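Local coordinates for putative uncharacterized protein (Methanosarcina barkeri str. Fusaro, PDB 3P43) that probably acts as a manganese-dependent phosphoesterase of the LigD 3'-phosphoesterase DNA repair family, cleaning up the 3' ends of broken DNA, at residues I31-R36 against V100-R105; E117-L122 against I130-R135. All coordinates share one frame; numbering follows the deposited sequence.

Interaction 1. Residues I31-R36 against V100-R105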
ATOM      1  N   ILE A  31       2.812  -2.119 -11.471  1.00 17.92           N
ATOM      2  CA  ILE A  31       3.667  -1.387 -10.550  1.00 19.23           C
ATOM      3  C   ILE A  31       3.076  -1.277  -9.149  1.00 15.98           C
ATOM      4  O   ILE A  31       1.873  -1.432  -8.955  1.00 16.10           O
ATOM      5  CB  ILE A  31       4.003   0.025 -11.076  1.00 20.83           C
ATOM      6  CG1 ILE A  31       2.791   0.947 -10.969  1.00 19.68           C
ATOM      7  CG2 ILE A  31       4.541  -0.040 -12.505  1.00 22.88           C
ATOM      8  CD1 ILE A  31       3.054   2.338 -11.481  1.00 30.02           C
ATOM      9  N   PHE A  32       3.944  -1.024  -8.175  1.00 16.63           N
ATOM     10  CA  PHE A  32       3.508  -0.740  -6.823  1.00 13.56           C
ATOM     11  C   PHE A  32       4.142   0.576  -6.423  1.00 17.49           C
ATOM     12  O   PHE A  32       5.224   0.929  -6.907  1.00 14.75           O
ATOM     13  CB  PHE A  32       3.886  -1.877  -5.850  1.00 13.52           C
ATOM     14  CG  PHE A  32       5.274  -1.758  -5.253  1.00 13.59           C
ATOM     15  CD1 PHE A  32       5.484  -1.036  -4.089  1.00 15.78           C
ATOM     16  CD2 PHE A  32       6.356  -2.396  -5.840  1.00 12.98           C
ATOM     17  CE1 PHE A  32       6.754  -0.924  -3.537  1.00 13.66           C
ATOM     18  CE2 PHE A  32       7.622  -2.297  -5.294  1.00 15.05           C
ATOM     19  CZ  PHE A  32       7.826  -1.560  -4.141  1.00 14.79           C
ATOM     20  N   VAL A  33       3.455   1.319  -5.567  1.00 14.44           N
ATOM     21  CA  VAL A  33       4.001   2.566  -5.053  1.00 14.99           C
ATOM     22  C   VAL A  33       3.706   2.672  -3.566  1.00 15.09           C
ATOM     23  O   VAL A  33       2.697   2.162  -3.074  1.00 11.45           O
ATOM     24  CB  VAL A  33       3.439   3.801  -5.791  1.00 17.52           C
ATOM     25  CG1 VAL A  33       1.982   4.005  -5.446  1.00 18.94           C
ATOM     26  CG2 VAL A  33       4.249   5.054  -5.449  1.00 17.60           C
ATOM     27  N   VAL A  34       4.623   3.305  -2.850  1.00 16.12           N
ATOM     28  CA  VAL A  34       4.407   3.641  -1.461  1.00 14.04           C
ATOM     29  C   VAL A  34       4.587   5.149  -1.329  1.00 17.44           C
ATOM     30  O   VAL A  34       5.661   5.685  -1.598  1.00 16.45           O
ATOM     31  CB  VAL A  34       5.401   2.922  -0.542  1.00 14.55           C
ATOM     32  CG1 VAL A  34       5.241   3.416   0.892  1.00 18.74           C
ATOM     33  CG2 VAL A  34       5.218   1.417  -0.621  1.00 12.02           C
ATOM     34  N   GLN A  35       3.520   5.828  -0.936  1.00 14.77           N
ATOM     35  CA  GLN A  35       3.576   7.264  -0.716  1.00 15.33           C
ATOM     36  C   GLN A  35       3.434   7.591   0.767  1.00 18.34           C
ATOM     37  O   GLN A  35       2.458   7.201   1.414  1.00 21.12           O
ATOM     38  CB  GLN A  35       2.487   7.972  -1.533  1.00 16.78           C
ATOM     39  CG  GLN A  35       2.883   8.250  -2.988  1.00 17.70           C
ATOM     40  CD  GLN A  35       1.682   8.389  -3.903  1.00 21.36           C
ATOM     41  OE1 GLN A  35       0.634   7.799  -3.652  1.00 22.33           O
ATOM     42  NE2 GLN A  35       1.834   9.161  -4.979  1.00 18.83           N
ATOM     43  N   ARG A  36       4.424   8.292   1.303  1.00 17.71           N
ATOM     44  CA  ARG A  36       4.315   8.860   2.631  1.00 15.61           C
ATOM     45  C   ARG A  36       3.335  10.013   2.545  1.00 17.92           C
ATOM     46  O   ARG A  36       3.542  10.950   1.777  1.00 16.37           O
ATOM     47  CB  ARG A  36       5.666   9.370   3.115  1.00 16.72           C
ATOM     48  CG  ARG A  36       5.676   9.739   4.587  1.00 15.52           C
ATOM     49  CD  ARG A  36       7.022  10.280   5.013  1.00 20.78           C
ATOM     50  NE  ARG A  36       7.248  11.636   4.524  1.00 20.35           N
ATOM     51  CZ  ARG A  36       8.438  12.119   4.183  1.00 23.60           C
ATOM     52  NH1 ARG A  36       9.515  11.351   4.264  1.00 25.38           N
ATOM     53  NH2 ARG A  36       8.553  13.368   3.750  1.00 24.15           N
ATOM     54  N   VAL A 100       2.449  14.751  -0.083  1.00 18.56           N
ATOM     55  CA  VAL A 100       2.672  13.414  -0.620  1.00 16.27           C
ATOM     56  C   VAL A 100       4.088  13.269  -1.160  1.00 17.19           C
ATOM     57  O   VAL A 100       4.536  14.077  -1.967  1.00 13.33           O
ATOM     58  CB  VAL A 100       1.680  13.097  -1.756  1.00 17.44           C
ATOM     59  CG1 VAL A 100       1.967  11.714  -2.359  1.00 14.83           C
ATOM     60  CG2 VAL A 100       0.240  13.196  -1.256  1.00 18.98           C
ATOM     61  N   GLU A 101       4.789  12.232  -0.712  1.00 17.13           N
ATOM     62  CA  GLU A 101       6.129  11.937  -1.216  1.00 18.44           C
ATOM     63  C   GLU A 101       6.272  10.463  -1.570  1.00 17.24           C
ATOM     64  O   GLU A 101       5.738   9.594  -0.879  1.00 18.82           O
ATOM     65  CB  GLU A 101       7.200  12.322  -0.194  1.00 20.65           C
ATOM     66  CG  GLU A 101       8.617  11.971  -0.647  1.00 24.77           C
ATOM     67  CD  GLU A 101       9.683  12.528   0.275  1.00 33.52           C
ATOM     68  OE1 GLU A 101       9.895  11.942   1.358  1.00 36.26           O
ATOM     69  OE2 GLU A 101      10.309  13.551  -0.082  1.00 32.04           O
ATOM     70  N   ILE A 102       6.993  10.180  -2.649  1.00 21.65           N
ATOM     71  CA  ILE A 102       7.235   8.801  -3.041  1.00 20.43           C
ATOM     72  C   ILE A 102       8.284   8.219  -2.114  1.00 18.49           C
ATOM     73  O   ILE A 102       9.436   8.649  -2.135  1.00 17.40           O
ATOM     74  CB  ILE A 102       7.736   8.678  -4.491  1.00 19.13           C
ATOM     75  CG1 ILE A 102       6.789   9.386  -5.460  1.00 26.62           C
ATOM     76  CG2 ILE A 102       7.858   7.208  -4.879  1.00 16.78           C
ATOM     77  CD1 ILE A 102       5.555   8.596  -5.778  1.00 22.28           C
ATOM     78  N   TRP A 103       7.873   7.251  -1.297  1.00 21.82           N
ATOM     79  CA  TRP A 103       8.773   6.570  -0.373  1.00 17.03           C
ATOM     80  C   TRP A 103       9.449   5.371  -1.028  1.00 19.79           C
ATOM     81  O   TRP A 103      10.632   5.119  -0.804  1.00 17.91           O
ATOM     82  CB  TRP A 103       8.008   6.124   0.865  1.00 16.49           C
ATOM     83  CG  TRP A 103       8.857   5.492   1.932  1.00 19.51           C
ATOM     84  CD1 TRP A 103       9.627   6.140   2.855  1.00 24.09           C
ATOM     85  CD2 TRP A 103       8.989   4.090   2.217  1.00 21.89           C
ATOM     86  NE1 TRP A 103      10.239   5.233   3.684  1.00 17.64           N
ATOM     87  CE2 TRP A 103       9.863   3.968   3.314  1.00 22.08           C
ATOM     88  CE3 TRP A 103       8.461   2.929   1.643  1.00 20.66           C
ATOM     89  CZ2 TRP A 103      10.222   2.733   3.846  1.00 22.67           C
ATOM     90  CZ3 TRP A 103       8.815   1.702   2.178  1.00 21.43           C
ATOM     91  CH2 TRP A 103       9.685   1.615   3.267  1.00 23.22           C
ATOM     92  N   ASP A 104       8.690   4.623  -1.825  1.00 18.36           N
ATOM     93  CA  ASP A 104       9.261   3.554  -2.635  1.00 17.36           C
ATOM     94  C   ASP A 104       8.428   3.371  -3.897  1.00 16.22           C
ATOM     95  O   ASP A 104       7.277   3.801  -3.969  1.00 14.18           O
ATOM     96  CB  ASP A 104       9.331   2.235  -1.855  1.00 16.91           C
ATOM     97  CG  ASP A 104      10.263   1.213  -2.506  1.00 17.81           C
ATOM     98  OD1 ASP A 104      11.077   1.595  -3.369  1.00 21.60           O
ATOM     99  OD2 ASP A 104      10.187   0.023  -2.148  1.00 20.10           O
ATOM    100  N   ARG A 105       9.015   2.725  -4.893  1.00 16.63           N
ATOM    101  CA  ARG A 105       8.336   2.521  -6.159  1.00 15.56           C
ATOM    102  C   ARG A 105       8.964   1.350  -6.903  1.00 16.07           C
ATOM    103  O   ARG A 105      10.183   1.192  -6.916  1.00 17.50           O
ATOM    104  CB  ARG A 105       8.409   3.794  -7.007  1.00 19.76           C
ATOM    105  CG  ARG A 105       7.534   3.750  -8.245  1.00 20.49           C
ATOM    106  CD  ARG A 105       7.974   4.757  -9.287  1.00 29.33           C
ATOM    107  NE  ARG A 105       7.346   4.460 -10.570  1.00 41.17           N
ATOM    108  CZ  ARG A 105       6.134   4.877 -10.916  1.00 35.64           C
ATOM    109  NH1 ARG A 105       5.432   5.623 -10.076  1.00 32.69           N
ATOM    110  NH2 ARG A 105       5.630   4.553 -12.100  1.00 34.28           N
TER
HETATM  111  O   HOH W   1      10.600  14.923   2.341  1.00 29.80           O

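Interaction 2. Residues E117-L122 against I130-R135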
ATOM      1  N   GLU A 117      -7.375 -12.139   0.746  1.00 14.34           N
ATOM      2  CA  GLU A 117      -5.947 -12.401   0.767  1.00 17.60           C
ATOM      3  C   GLU A 117      -5.264 -11.991  -0.520  1.00 18.91           C
ATOM      4  O   GLU A 117      -5.777 -12.233  -1.613  1.00 17.42           O
ATOM      5  CB  GLU A 117      -5.665 -13.875   1.075  1.00 21.14           C
ATOM      6  CG  GLU A 117      -4.185 -14.189   1.267  1.00 22.56           C
ATOM      7  CD  GLU A 117      -3.928 -15.652   1.622  1.00 32.39           C
ATOM      8  OE1 GLU A 117      -4.897 -16.443   1.667  1.00 38.57           O
ATOM      9  OE2 GLU A 117      -2.754 -16.010   1.853  1.00 33.30           O
ATOM     10  N   ILE A 118      -4.110 -11.349  -0.369  1.00 15.54           N
ATOM     11  CA  ILE A 118      -3.285 -10.942  -1.495  1.00 16.71           C
ATOM     12  C   ILE A 118      -1.825 -11.241  -1.183  1.00 18.13           C
ATOM     13  O   ILE A 118      -1.319 -10.873  -0.121  1.00 18.20           O
ATOM     14  CB  ILE A 118      -3.469  -9.450  -1.823  1.00 17.77           C
ATOM     15  CG1 ILE A 118      -4.927  -9.182  -2.213  1.00 21.55           C
ATOM     16  CG2 ILE A 118      -2.525  -9.031  -2.937  1.00 18.50           C
ATOM     17  CD1 ILE A 118      -5.232  -7.747  -2.581  1.00 17.87           C
ATOM     18  N   VAL A 119      -1.159 -11.932  -2.101  1.00 16.02           N
ATOM     19  CA  VAL A 119       0.256 -12.237  -1.947  1.00 14.85           C
ATOM     20  C   VAL A 119       0.991 -11.765  -3.191  1.00 15.25           C
ATOM     21  O   VAL A 119       0.620 -12.116  -4.307  1.00 19.25           O
ATOM     22  CB  VAL A 119       0.498 -13.743  -1.761  1.00 17.11           C
ATOM     23  CG1 VAL A 119       1.978 -14.012  -1.462  1.00 17.67           C
ATOM     24  CG2 VAL A 119      -0.388 -14.294  -0.657  1.00 17.50           C
ATOM     25  N   VAL A 120       2.031 -10.966  -2.998  1.00 13.59           N
ATOM     26  CA  VAL A 120       2.753 -10.371  -4.119  1.00 15.66           C
ATOM     27  C   VAL A 120       4.265 -10.417  -3.916  1.00 16.82           C
ATOM     28  O   VAL A 120       4.750 -10.374  -2.790  1.00 16.38           O
ATOM     29  CB  VAL A 120       2.340  -8.907  -4.323  1.00 14.38           C
ATOM     30  CG1 VAL A 120       0.876  -8.818  -4.666  1.00 14.74           C
ATOM     31  CG2 VAL A 120       2.647  -8.094  -3.066  1.00 16.61           C
ATOM     32  N   SER A 121       5.010 -10.514  -5.010  1.00 15.66           N
ATOM     33  CA  SER A 121       6.457 -10.398  -4.930  1.00 16.80           C
ATOM     34  C   SER A 121       6.871  -9.004  -5.389  1.00 17.90           C
ATOM     35  O   SER A 121       6.712  -8.653  -6.557  1.00 14.37           O
ATOM     36  CB  SER A 121       7.140 -11.466  -5.779  1.00 19.73           C
ATOM     37  OG  SER A 121       8.542 -11.364  -5.664  1.00 23.49           O
ATOM     38  N   LEU A 122       7.391  -8.210  -4.460  1.00 13.49           N
ATOM     39  CA  LEU A 122       7.729  -6.820  -4.749  1.00 17.45           C
ATOM     40  C   LEU A 122       9.174  -6.638  -5.208  1.00 19.62           C
ATOM     41  O   LEU A 122      10.088  -7.296  -4.710  1.00 19.28           O
ATOM     42  CB  LEU A 122       7.481  -5.946  -3.518  1.00 16.53           C
ATOM     43  CG  LEU A 122       6.084  -5.972  -2.898  1.00 15.64           C
ATOM     44  CD1 LEU A 122       6.009  -4.949  -1.780  1.00 13.27           C
ATOM     45  CD2 LEU A 122       5.033  -5.687  -3.938  1.00 13.53           C
ATOM     46  N   ILE A 130       8.545 -11.303  -1.008  1.00 17.70           N
ATOM     47  CA  ILE A 130       7.132 -11.625  -0.901  1.00 17.43           C
ATOM     48  C   ILE A 130       6.458 -10.931   0.274  1.00 18.46           C
ATOM     49  O   ILE A 130       6.928 -10.998   1.405  1.00 19.11           O
ATOM     50  CB  ILE A 130       6.898 -13.146  -0.839  1.00 21.55           C
ATOM     51  CG1 ILE A 130       7.638 -13.838  -1.990  1.00 21.46           C
ATOM     52  CG2 ILE A 130       5.406 -13.458  -0.900  1.00 16.43           C
ATOM     53  CD1 ILE A 130       7.647 -15.348  -1.886  1.00 24.78           C
ATOM     54  N   TYR A 131       5.355 -10.256  -0.023  1.00 17.18           N
ATOM     55  CA  TYR A 131       4.561  -9.555   0.973  1.00 15.35           C
ATOM     56  C   TYR A 131       3.139 -10.094   0.967  1.00 15.69           C
ATOM     57  O   TYR A 131       2.646 -10.529  -0.072  1.00 16.90           O
ATOM     58  CB  TYR A 131       4.565  -8.052   0.690  1.00 15.63           C
ATOM     59  CG  TYR A 131       5.834  -7.381   1.137  1.00 15.44           C
ATOM     60  CD1 TYR A 131       5.845  -6.556   2.251  1.00 12.43           C
ATOM     61  CD2 TYR A 131       7.032  -7.593   0.462  1.00 18.27           C
ATOM     62  CE1 TYR A 131       7.011  -5.950   2.676  1.00 17.36           C
ATOM     63  CE2 TYR A 131       8.205  -6.986   0.877  1.00 15.65           C
ATOM     64  CZ  TYR A 131       8.188  -6.171   1.989  1.00 15.54           C
ATOM     65  OH  TYR A 131       9.343  -5.564   2.419  1.00 18.96           O
ATOM     66  N   VAL A 132       2.487 -10.065   2.126  1.00 15.52           N
ATOM     67  CA  VAL A 132       1.160 -10.651   2.280  1.00 16.82           C
ATOM     68  C   VAL A 132       0.176  -9.660   2.896  1.00 14.89           C
ATOM     69  O   VAL A 132       0.500  -8.959   3.857  1.00 14.94           O
ATOM     70  CB  VAL A 132       1.208 -11.944   3.152  1.00 20.54           C
ATOM     71  CG1 VAL A 132      -0.160 -12.633   3.201  1.00 18.67           C
ATOM     72  CG2 VAL A 132       2.260 -12.910   2.624  1.00 17.34           C
ATOM     73  N   LEU A 133      -1.019  -9.595   2.319  1.00 15.58           N
ATOM     74  CA  LEU A 133      -2.132  -8.853   2.902  1.00 15.55           C
ATOM     75  C   LEU A 133      -3.281  -9.816   3.192  1.00 18.52           C
ATOM     76  O   LEU A 133      -3.774 -10.493   2.285  1.00 17.71           O
ATOM     77  CB  LEU A 133      -2.602  -7.749   1.952  1.00 16.46           C
ATOM     78  CG  LEU A 133      -1.651  -6.556   1.778  1.00 15.81           C
ATOM     79  CD1 LEU A 133      -1.969  -5.789   0.512  1.00 21.19           C
ATOM     80  CD2 LEU A 133      -1.710  -5.643   2.986  1.00 16.10           C
ATOM     81  N   ILE A 134      -3.697  -9.887   4.455  1.00 15.82           N
ATOM     82  CA  ILE A 134      -4.800 -10.765   4.854  1.00 17.51           C
ATOM     83  C   ILE A 134      -5.879  -9.958   5.551  1.00 16.74           C
ATOM     84  O   ILE A 134      -5.616  -9.312   6.562  1.00 18.94           O
ATOM     85  CB  ILE A 134      -4.330 -11.878   5.814  1.00 19.99           C
ATOM     86  CG1 ILE A 134      -3.146 -12.641   5.219  1.00 21.98           C
ATOM     87  CG2 ILE A 134      -5.468 -12.844   6.124  1.00 17.34           C
ATOM     88  CD1 ILE A 134      -2.682 -13.790   6.085  1.00 18.98           C
ATOM     89  N   ARG A 135      -7.096  -9.992   5.019  1.00 16.39           N
ATOM     90  CA  ARG A 135      -8.173  -9.203   5.600  1.00 17.46           C
ATOM     91  C   ARG A 135      -8.768  -9.938   6.787  1.00 19.72           C
ATOM     92  O   ARG A 135      -9.273 -11.048   6.640  1.00 20.46           O
ATOM     93  CB  ARG A 135      -9.264  -8.895   4.573  1.00 17.22           C
ATOM     94  CG  ARG A 135     -10.282  -7.877   5.081  1.00 20.36           C
ATOM     95  CD  ARG A 135     -11.345  -7.569   4.037  1.00 22.22           C
ATOM     96  NE  ARG A 135     -12.308  -8.656   3.898  1.00 18.55           N
ATOM     97  CZ  ARG A 135     -13.228  -8.717   2.941  1.00 22.05           C
ATOM     98  NH1 ARG A 135     -13.297  -7.757   2.030  1.00 25.93           N
ATOM     99  NH2 ARG A 135     -14.070  -9.743   2.886  1.00 27.53           N
TER

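Interaction 1. Residues I31-R36 against V100-R105
Val34 O takes two backbone N-H groups from the facing strand, Trp103 N at 2.7 Å and Asp104 N at 3.2 Å, the latter in the carbonyl plane on a lone pair. Val34 N answers with a nearly straight bond to Asp104 O. Beside this doubled grip, Val34 CG1 presses obliquely on Trp103 CE3 at 3.3 Å, the two side chains running alongside and pointing the same way; the indole reaches there because its CG stands anti to the backbone N (chi1 -176°). Two residues set against one make this a classic beta bulge in an antiparallel pair, and past it the register has slipped by one, with Arg36 and Glu101 the next hydrogen-bonded pair. Their side chains also lie alongside: Glu101 OE1 comes over one face of the Arg36 guanidinium, its salt bridge to NH1 being 3.0 Å, with the two planes 60° apart; a water at the guanidinium edge joins Arg36 NH2 to Glu101 OE2. At the other end Asp104 OD2 comes to the edge of the Phe32 ring, 3.5 Å from CZ. That carboxylate is positioned by the backbone N-H groups of Lys125, Glu126 and Leu127, while on the opposite face of the sheet Arg47, Tyr83 and Phe86 hold the Gln35 amide.

Interaction 2. Residues E117-L122 against I130-R135
Leu133 N gives Ile118 O an almost straight hydrogen bond of 2.8 Å, the N-H...O angle being 176°, and Ile118 N returns one to Leu133 O. Two residues further on, Val120 and Tyr131 exchange a second pair of bonds, Tyr131 N reaching Val120 O at 2.8 Å. At the non-hydrogen-bonded pairs between and beyond them, Glu117 with Ile134, Val119 with Val132 and Ser121 with Ile130, CA-H groups of Glu117, Val119, Val132 and Ile130 lean on carbonyl oxygens of the adjoining pairs, Glu117 CA lying 3.3 Å from Leu133 O. This unbroken alternation is the regular ladder of an antiparallel beta hairpin.

The side chains divide between the two faces. On the one carrying Val119, Val132 and Ile130, the closest touch is diagonal: Val119 CG1 meets Ile130 CG2 at 3.5 Å as the two cross obliquely. Val119 CG1 is swung opposite its own N (chi1 -174°), which puts the methyl beside the carbonyl carbon and in the path of the isoleucine branch.

On the other face, Leu122 CD1 sits over the Tyr131 ring, 3.9 Å from the centroid and displaced toward the CD2 rim, a CH-pi contact in which the side chains cross at about a right angle. Tyr131 OH is hydrogen-bonded to Pro64 O, so the ring is held at its far end as well. With the ring cut back to an alanine, the Leu122 methyl is likely to lose its aromatic cover and Pro64 O this hydroxyl partner.

Outside the hairpin, strand 98-114 borders 117-123 and strand 145-149 borders 130-135, while Ile118, Val120 and Leu133 pack inward against Leu48, Met50 and Phe46 of strand 42-50.

In the fold
Interaction 1 closes before interaction 2 opens along the chain, and their centres stand about 17 Å apart on opposite sides of the chain's centre. The first pairs two strands more than sixty residues apart in sequence; the second is a local hairpin. Strand 98-114 ties them together, pairing with 31-38 near its start and with 117-123 further along, in the one curled antiparallel sheet that forms the beta barrel. They meet directly where Phe32 CD2 packs on Leu122 CD2 at 4.0 Å. The manganese, held by His37, His43 and Asp45, lies near interaction 1, about 7 Å from the Val100 side chain, whereas interaction 2 builds another part of the barrel wall.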